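Local coordinates for spike protein S1 (Bat coronavirus HKU9, PDB 5GYQ) that probably attaches the virion to host cells through a receptor, the part here being the putative receptor-binding domain of the trimeric spike, at residues A[14-19]-A[103-108]; A[32-37]-A[62-67]; A[74-79]-A[149-154]. All coordinates share one frame; numbering follows the deposited sequence.

Interaction 1 (A[14-19]-A[103-108])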
# COMPACT_ATOMS: atom_id res chain seq x y z
N GLN A 14 11.32 -0.16 4.53
CA GLN A 14 12.51 0.68 4.41
C GLN A 14 12.94 0.87 2.95
O GLN A 14 13.77 1.73 2.65
CB GLN A 14 13.66 0.12 5.25
CG GLN A 14 14.32 -1.12 4.69
CD GLN A 14 15.26 -1.77 5.69
OE1 GLN A 14 15.00 -1.75 6.90
NE2 GLN A 14 16.34 -2.34 5.20
N ASP A 15 12.37 0.08 2.04
CA ASP A 15 12.63 0.25 0.61
C ASP A 15 11.44 -0.19 -0.23
O ASP A 15 11.46 -1.27 -0.82
CB ASP A 15 13.88 -0.52 0.19
CG ASP A 15 14.29 -0.24 -1.25
OD1 ASP A 15 13.85 0.78 -1.81
OD2 ASP A 15 15.05 -1.05 -1.82
N PRO A 16 10.39 0.65 -0.30
CA PRO A 16 9.17 0.34 -1.04
C PRO A 16 9.41 0.06 -2.52
O PRO A 16 10.17 0.78 -3.17
CB PRO A 16 8.32 1.61 -0.87
CG PRO A 16 8.84 2.23 0.38
CD PRO A 16 10.31 1.96 0.38
N PRO A 17 8.77 -0.99 -3.05
CA PRO A 17 8.97 -1.37 -4.45
C PRO A 17 8.38 -0.35 -5.41
O PRO A 17 7.56 0.47 -5.00
CB PRO A 17 8.24 -2.71 -4.56
CG PRO A 17 7.21 -2.67 -3.48
CD PRO A 17 7.79 -1.85 -2.37
N GLN A 18 8.82 -0.38 -6.66
CA GLN A 18 8.21 0.43 -7.70
C GLN A 18 6.74 0.05 -7.81
O GLN A 18 6.39 -1.12 -7.61
CB GLN A 18 8.93 0.24 -9.03
CG GLN A 18 10.42 0.56 -9.00
CD GLN A 18 10.71 2.03 -8.79
OE1 GLN A 18 9.84 2.88 -8.96
NE2 GLN A 18 11.94 2.34 -8.41
N PRO A 19 5.87 1.02 -8.11
CA PRO A 19 4.43 0.75 -8.16
C PRO A 19 4.05 -0.31 -9.19
O PRO A 19 3.05 -1.01 -8.99
CB PRO A 19 3.82 2.11 -8.53
CG PRO A 19 4.95 2.89 -9.11
CD PRO A 19 6.17 2.43 -8.40
N HIS A 103 -1.77 5.26 3.67
CA HIS A 103 -0.75 5.87 4.50
C HIS A 103 0.51 6.19 3.69
O HIS A 103 1.30 5.30 3.37
CB HIS A 103 -0.40 4.96 5.68
CG HIS A 103 0.42 5.63 6.74
ND1 HIS A 103 0.78 5.01 7.91
CD2 HIS A 103 0.95 6.88 6.79
CE1 HIS A 103 1.49 5.84 8.65
NE2 HIS A 103 1.61 6.98 7.99
N ALA A 104 0.68 7.47 3.38
CA ALA A 104 1.87 7.94 2.69
C ALA A 104 2.86 8.52 3.70
O ALA A 104 2.49 9.34 4.54
CB ALA A 104 1.51 8.97 1.64
N PHE A 105 4.11 8.08 3.60
CA PHE A 105 5.14 8.48 4.54
C PHE A 105 6.42 8.89 3.82
O PHE A 105 6.65 8.49 2.68
CB PHE A 105 5.42 7.35 5.54
CG PHE A 105 5.79 6.04 4.88
CD1 PHE A 105 7.11 5.69 4.68
CD2 PHE A 105 4.80 5.15 4.49
CE1 PHE A 105 7.45 4.49 4.08
CE2 PHE A 105 5.13 3.94 3.89
CZ PHE A 105 6.46 3.61 3.69
N TYR A 106 7.25 9.67 4.50
CA TYR A 106 8.46 10.23 3.90
C TYR A 106 9.56 9.20 3.68
O TYR A 106 9.82 8.37 4.55
CB TYR A 106 8.99 11.39 4.75
CG TYR A 106 8.12 12.62 4.70
CD1 TYR A 106 8.26 13.56 3.69
CD2 TYR A 106 7.14 12.85 5.67
CE1 TYR A 106 7.46 14.69 3.64
CE2 TYR A 106 6.34 13.97 5.63
CZ TYR A 106 6.50 14.89 4.61
OH TYR A 106 5.71 16.01 4.56
N LEU A 107 10.18 9.26 2.51
CA LEU A 107 11.34 8.43 2.19
C LEU A 107 12.57 9.29 2.00
O LEU A 107 13.70 8.80 2.04
CB LEU A 107 11.09 7.60 0.93
CG LEU A 107 10.23 6.34 1.05
CD1 LEU A 107 10.02 5.73 -0.32
CD2 LEU A 107 10.89 5.34 1.99
N ASN A 108 12.34 10.58 1.77
CA ASN A 108 13.41 11.55 1.50
C ASN A 108 14.29 11.08 0.34
O ASN A 108 15.52 11.14 0.42
CB ASN A 108 14.26 11.78 2.75
CG ASN A 108 13.42 11.95 4.00
OD1 ASN A 108 13.68 11.32 5.02
ND2 ASN A 108 12.39 12.79 3.91
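Pro16 meets Leu107 and Phe105 in a small, buried apolar contact, where the loop after helix 10-14 lies against a strand of the central sheet. The strand, 100-111, is the next-to-last one in the twisted five-stranded antiparallel sheet that forms the core of the betacoronavirus receptor-binding domain, and the loop packs on one side of that sheet. Pro16, Pro17 and Gln18 all have polyproline II backbone angles, so the loop passes the sheet as an extended chain and delivers a single proline ring to strand 103-108. No hydrogen bond joins the two segments; about 124 Å² is buried between them, and carbon atoms make the whole contact.

Outside the pair, Arg70 of strand 63-71 ties the loop down: its guanidinium group forms a salt bridge with Asp15 and a hydrogen bond with Pro16 O, and its backbone bonds to Pro17. Further along, the amide of Gln18 reaches Pro112 O and Ala114 N, just past the end of strand 100-111, while Leu13 of helix 10-14 packs on Phe105.

Within the contact Phe105 is the more distant partner, its CZ lying 4.3 Å from Pro16 CG at an oblique angle to the ring. Leu107 comes closer. Its CG stands anti to the carbonyl carbon (chi1 -79°), and its two methyls point at the CG-CD side of the proline ring: Pro16 CG is 3.8 Å from Leu107 CD1, and Pro16 CD sits 3.8 Å from Leu107 CD2.

Interaction 2 (A[32-37]-A[62-67])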
# COMPACT_ATOMS: atom_id res chain seq x y z
N PHE A 32 -1.01 -8.55 15.49
CA PHE A 32 -0.21 -7.70 14.62
C PHE A 32 0.10 -6.37 15.29
O PHE A 32 -0.77 -5.75 15.90
CB PHE A 32 -0.93 -7.48 13.29
CG PHE A 32 -0.20 -6.58 12.34
CD1 PHE A 32 -0.74 -5.36 11.97
CD2 PHE A 32 1.03 -6.95 11.82
CE1 PHE A 32 -0.07 -4.52 11.09
CE2 PHE A 32 1.71 -6.11 10.94
CZ PHE A 32 1.15 -4.90 10.58
N ASP A 33 1.35 -5.92 15.17
CA ASP A 33 1.75 -4.63 15.72
C ASP A 33 1.51 -3.52 14.71
O ASP A 33 2.36 -3.25 13.86
CB ASP A 33 3.22 -4.67 16.15
CG ASP A 33 3.64 -3.40 16.88
OD1 ASP A 33 4.86 -3.19 17.04
OD2 ASP A 33 2.76 -2.62 17.30
N PHE A 34 0.35 -2.88 14.81
CA PHE A 34 -0.07 -1.86 13.86
C PHE A 34 0.84 -0.63 13.85
O PHE A 34 0.87 0.12 12.88
CB PHE A 34 -1.51 -1.42 14.14
CG PHE A 34 -2.54 -2.31 13.53
CD1 PHE A 34 -2.90 -3.51 14.14
CD2 PHE A 34 -3.17 -1.96 12.35
CE1 PHE A 34 -3.86 -4.33 13.58
CE2 PHE A 34 -4.13 -2.77 11.78
CZ PHE A 34 -4.47 -3.97 12.40
N THR A 35 1.56 -0.43 14.95
CA THR A 35 2.44 0.73 15.10
C THR A 35 3.48 0.81 13.97
O THR A 35 3.86 1.90 13.54
CB THR A 35 3.18 0.68 16.46
OG1 THR A 35 2.22 0.58 17.52
CG2 THR A 35 4.02 1.93 16.66
N VAL A 36 3.91 -0.35 13.50
CA VAL A 36 4.95 -0.43 12.47
C VAL A 36 4.51 0.24 11.17
O VAL A 36 5.31 0.89 10.50
CB VAL A 36 5.33 -1.90 12.19
CG1 VAL A 36 6.42 -1.98 11.13
CG2 VAL A 36 5.77 -2.59 13.47
N VAL A 37 3.24 0.09 10.82
CA VAL A 37 2.74 0.63 9.56
C VAL A 37 1.93 1.90 9.76
O VAL A 37 1.40 2.46 8.80
CB VAL A 37 1.87 -0.40 8.82
CG1 VAL A 37 2.68 -1.64 8.50
CG2 VAL A 37 0.65 -0.77 9.65
N GLY A 62 -11.51 -8.76 10.66
CA GLY A 62 -11.65 -10.07 10.05
C GLY A 62 -10.39 -10.47 9.32
O GLY A 62 -9.99 -11.63 9.31
N SER A 63 -9.75 -9.48 8.70
CA SER A 63 -8.48 -9.66 8.01
C SER A 63 -7.88 -8.30 7.67
O SER A 63 -8.61 -7.30 7.56
CB SER A 63 -8.65 -10.48 6.73
OG SER A 63 -9.20 -9.70 5.69
N VAL A 64 -6.56 -8.25 7.51
CA VAL A 64 -5.89 -7.01 7.15
C VAL A 64 -4.94 -7.24 5.99
O VAL A 64 -4.15 -8.17 6.01
CB VAL A 64 -5.11 -6.41 8.34
CG1 VAL A 64 -4.33 -5.18 7.91
CG2 VAL A 64 -6.06 -6.06 9.48
N THR A 65 -5.01 -6.40 4.96
CA THR A 65 -4.11 -6.52 3.83
C THR A 65 -3.23 -5.28 3.72
O THR A 65 -3.72 -4.16 3.80
CB THR A 65 -4.88 -6.72 2.51
OG1 THR A 65 -5.73 -7.87 2.64
CG2 THR A 65 -3.92 -6.93 1.36
N LEU A 66 -1.93 -5.48 3.53
CA LEU A 66 -0.99 -4.38 3.38
C LEU A 66 -0.38 -4.36 1.99
O LEU A 66 0.37 -5.26 1.63
CB LEU A 66 0.12 -4.47 4.43
CG LEU A 66 -0.32 -4.63 5.88
CD1 LEU A 66 0.88 -4.84 6.79
CD2 LEU A 66 -1.14 -3.43 6.34
N ASP A 67 -0.69 -3.32 1.22
CA ASP A 67 -0.07 -3.16 -0.09
C ASP A 67 0.98 -2.06 -0.02
O ASP A 67 0.68 -0.94 0.37
CB ASP A 67 -1.12 -2.83 -1.15
CG ASP A 67 -2.17 -3.91 -1.25
OD1 ASP A 67 -1.86 -5.08 -0.95
OD2 ASP A 67 -3.32 -3.59 -1.64
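The ring of Phe34 touches Val64 with its edge: CZ lies 3.9 Å from Val64 CG2, which sits close to the ring plane. One face of the same ring is covered by Phe32, whose CD1 stands 3.5 Å above the plane and is offset toward the rim. Seen from Phe32, Phe34 CE1 is in plane at the edge, so Phe32 turns an edge to a face of its neighbour. The far end of Phe32 then meets Leu66 obliquely, with Phe32 CZ 3.8 Å from Leu66 CD1. That methyl also has Val37 CG1 beside it at 4.1 Å, and so it is shared between an aromatic ring and a branched side chain.

Phe32 lies at strand 30-32, the middle strand of a small parallel sheet, and pairs through its backbone with Cys166 of strand 165-167. Val64 and Leu66 belong to strand 63-71 of the antiparallel core sheet of the receptor-binding domain. The contact thus joins the small sheet and the turn after it to one face of the core, where Leu27 and Ile154 flank Leu66.

The turn is what brings Val37 back beside Phe32. Residues 34-36 have helical backbone angles, and Val37 N bonds to Phe34 O at 3.1 Å. Asp33 OD2 accepts weak bonds from Thr35 N, closing an Asx turn, and from Thr35 OG1. In Phe32, CG is anti to the backbone N (chi1 178°), which extends the ring toward strand 63-71; Val37 O is held in turn by His103 ND1.

Interaction 3 (A[74-79]-A[149-154]). With NAG (2-acetamido-2-deoxy-beta-D-glucopyranose), chain B.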
# COMPACT_ATOMS: atom_id res chain seq x y z
N THR A 74 2.02 13.84 -7.47
CA THR A 74 0.93 13.91 -8.45
C THR A 74 0.02 12.69 -8.33
O THR A 74 -1.21 12.81 -8.18
CB THR A 74 1.48 13.98 -9.89
OG1 THR A 74 2.42 15.07 -10.00
CG2 THR A 74 0.35 14.18 -10.89
N HIS A 75 0.63 11.52 -8.39
CA HIS A 75 -0.10 10.26 -8.34
C HIS A 75 -0.76 10.06 -6.99
O HIS A 75 -1.84 9.46 -6.92
CB HIS A 75 0.84 9.10 -8.65
CG HIS A 75 1.38 9.11 -10.05
ND1 HIS A 75 2.57 8.51 -10.39
CD2 HIS A 75 0.88 9.63 -11.19
CE1 HIS A 75 2.79 8.67 -11.69
NE2 HIS A 75 1.77 9.35 -12.20
N LEU A 76 -0.13 10.55 -5.93
CA LEU A 76 -0.70 10.45 -4.59
C LEU A 76 -1.96 11.29 -4.46
O LEU A 76 -2.98 10.84 -3.93
CB LEU A 76 0.32 10.87 -3.53
CG LEU A 76 -0.17 10.79 -2.09
CD1 LEU A 76 -0.48 9.35 -1.71
CD2 LEU A 76 0.84 11.40 -1.13
N ASN A 77 -1.89 12.52 -4.96
CA ASN A 77 -3.03 13.42 -4.93
C ASN A 77 -4.18 12.89 -5.77
O ASN A 77 -5.34 12.93 -5.35
CB ASN A 77 -2.63 14.82 -5.41
CG ASN A 77 -1.74 15.53 -4.42
OD1 ASN A 77 -1.81 15.30 -3.21
ND2 ASN A 77 -0.87 16.41 -4.92
N ASN A 78 -3.86 12.36 -6.95
CA ASN A 78 -4.89 11.73 -7.77
C ASN A 78 -5.49 10.50 -7.09
O ASN A 78 -6.68 10.22 -7.23
CB ASN A 78 -4.33 11.34 -9.14
CG ASN A 78 -4.04 12.54 -10.00
OD1 ASN A 78 -4.65 13.60 -9.83
ND2 ASN A 78 -3.11 12.39 -10.94
N LEU A 79 -4.66 9.78 -6.34
CA LEU A 79 -5.12 8.59 -5.61
C LEU A 79 -6.12 8.99 -4.54
O LEU A 79 -7.18 8.37 -4.40
CB LEU A 79 -3.93 7.85 -4.99
CG LEU A 79 -4.26 6.55 -4.24
CD1 LEU A 79 -4.84 5.52 -5.19
CD2 LEU A 79 -3.02 6.01 -3.55
N TYR A 149 7.32 9.23 -2.16
CA TYR A 149 6.84 8.83 -0.84
C TYR A 149 6.62 7.33 -0.78
O TYR A 149 6.37 6.69 -1.80
CB TYR A 149 5.54 9.55 -0.50
CG TYR A 149 5.63 11.05 -0.53
CD1 TYR A 149 6.30 11.75 0.46
CD2 TYR A 149 5.05 11.78 -1.56
CE1 TYR A 149 6.40 13.12 0.44
CE2 TYR A 149 5.14 13.16 -1.60
CZ TYR A 149 5.82 13.82 -0.60
OH TYR A 149 5.91 15.19 -0.62
N GLY A 150 6.73 6.78 0.42
CA GLY A 150 6.31 5.41 0.66
C GLY A 150 4.80 5.39 0.79
O GLY A 150 4.20 6.35 1.25
N LEU A 151 4.19 4.29 0.37
CA LEU A 151 2.75 4.14 0.46
C LEU A 151 2.36 2.75 0.93
O LEU A 151 2.74 1.74 0.32
CB LEU A 151 2.08 4.41 -0.89
CG LEU A 151 0.56 4.22 -0.89
CD1 LEU A 151 -0.11 5.29 -0.04
CD2 LEU A 151 -0.01 4.22 -2.30
N ALA A 152 1.62 2.73 2.04
CA ALA A 152 1.01 1.52 2.55
C ALA A 152 -0.50 1.65 2.48
O ALA A 152 -1.09 2.53 3.12
CB ALA A 152 1.47 1.25 3.98
N VAL A 153 -1.12 0.79 1.68
CA VAL A 153 -2.57 0.72 1.58
C VAL A 153 -3.06 -0.38 2.50
O VAL A 153 -2.77 -1.56 2.28
CB VAL A 153 -3.03 0.44 0.14
CG1 VAL A 153 -4.55 0.40 0.07
CG2 VAL A 153 -2.47 1.49 -0.81
N ILE A 154 -3.78 0.01 3.54
CA ILE A 154 -4.28 -0.94 4.51
C ILE A 154 -5.75 -1.23 4.23
O ILE A 154 -6.60 -0.38 4.42
CB ILE A 154 -4.11 -0.40 5.95
CG1 ILE A 154 -2.67 0.06 6.17
CG2 ILE A 154 -4.50 -1.46 6.97
CD1 ILE A 154 -2.42 0.71 7.51
C1 NAG B . 5.19 11.86 -11.04
C2 NAG B . 5.46 13.26 -11.52
C3 NAG B . 4.69 13.53 -12.80
C4 NAG B . 5.02 12.48 -13.85
C5 NAG B . 4.93 11.06 -13.28
C6 NAG B . 5.51 10.02 -14.21
C7 NAG B . 6.08 14.86 -9.77
C8 NAG B . 5.58 15.85 -8.75
N2 NAG B . 5.14 14.25 -10.50
O3 NAG B . 5.04 14.83 -13.26
O4 NAG B . 4.08 12.52 -14.92
O5 NAG B . 5.63 10.94 -12.03
O6 NAG B . 5.35 8.71 -13.69
O7 NAG B . 7.27 14.63 -9.92
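Leu79 and Leu151 form the tight part of this contact, meeting tip to tip with Leu79 CD2 3.7 Å from Leu151 CD2. CG of Leu79 is anti to the backbone N (chi1 -178°), as is that of Leu151, which carries each pair of methyls out toward the other segment. One turn back along the helix the packing is looser: Leu76 CD1 is 4.4 Å from Leu151 CD1, and its other methyl, CD2, lies 4.2 Å from Tyr149 CD2, oblique to the tyrosine ring.

Helix 73-81 follows directly on strand 63-71 and lies over the five-stranded core sheet of the receptor-binding domain. The axes of helix segment 74-79 and strand segment 149-154 come within 10.8 Å of each other, their N-to-C directions 32° apart. Ile71, Leu102 and Ala104 of the adjacent strands complete the apolar floor under the two helix leucines.

At the partly exposed start of the helix the chemistry turns polar. Thr74 is the third residue of the Asn72 sequon, and its OG1 accepts a nearly straight hydrogen bond from N2 of the bound N-acetylglucosamine (2.9 Å, 174°). The same sugar places C1 over one face of His75, 4.0 Å above the plane and toward the rim, while its O6 approaches His75 CE1 at 3.2 Å. The imidazole ring is steadied by a hydrogen bond between His75 ND1 and Tyr113 OH.

All three contacts are buried, and all use the five-stranded core sheet. Interactions 1 and 2 lie on one face, interaction 3 on the other. Strand 146-157 separates the strands used by interactions 1 and 2 and joins them: Gly150 and Ala152 pair with Phe105 and His103, while Val153 N bonds to Asp67 O and Ile154 packs on Val64 and Leu66. Interaction 1 brings a proline loop to the sheet, interaction 2 an aromatic pair, and interaction 3 helix leucines. Only interaction 3 also includes a glycan. Interactions 1 and 2 have their centres about 16 Å apart.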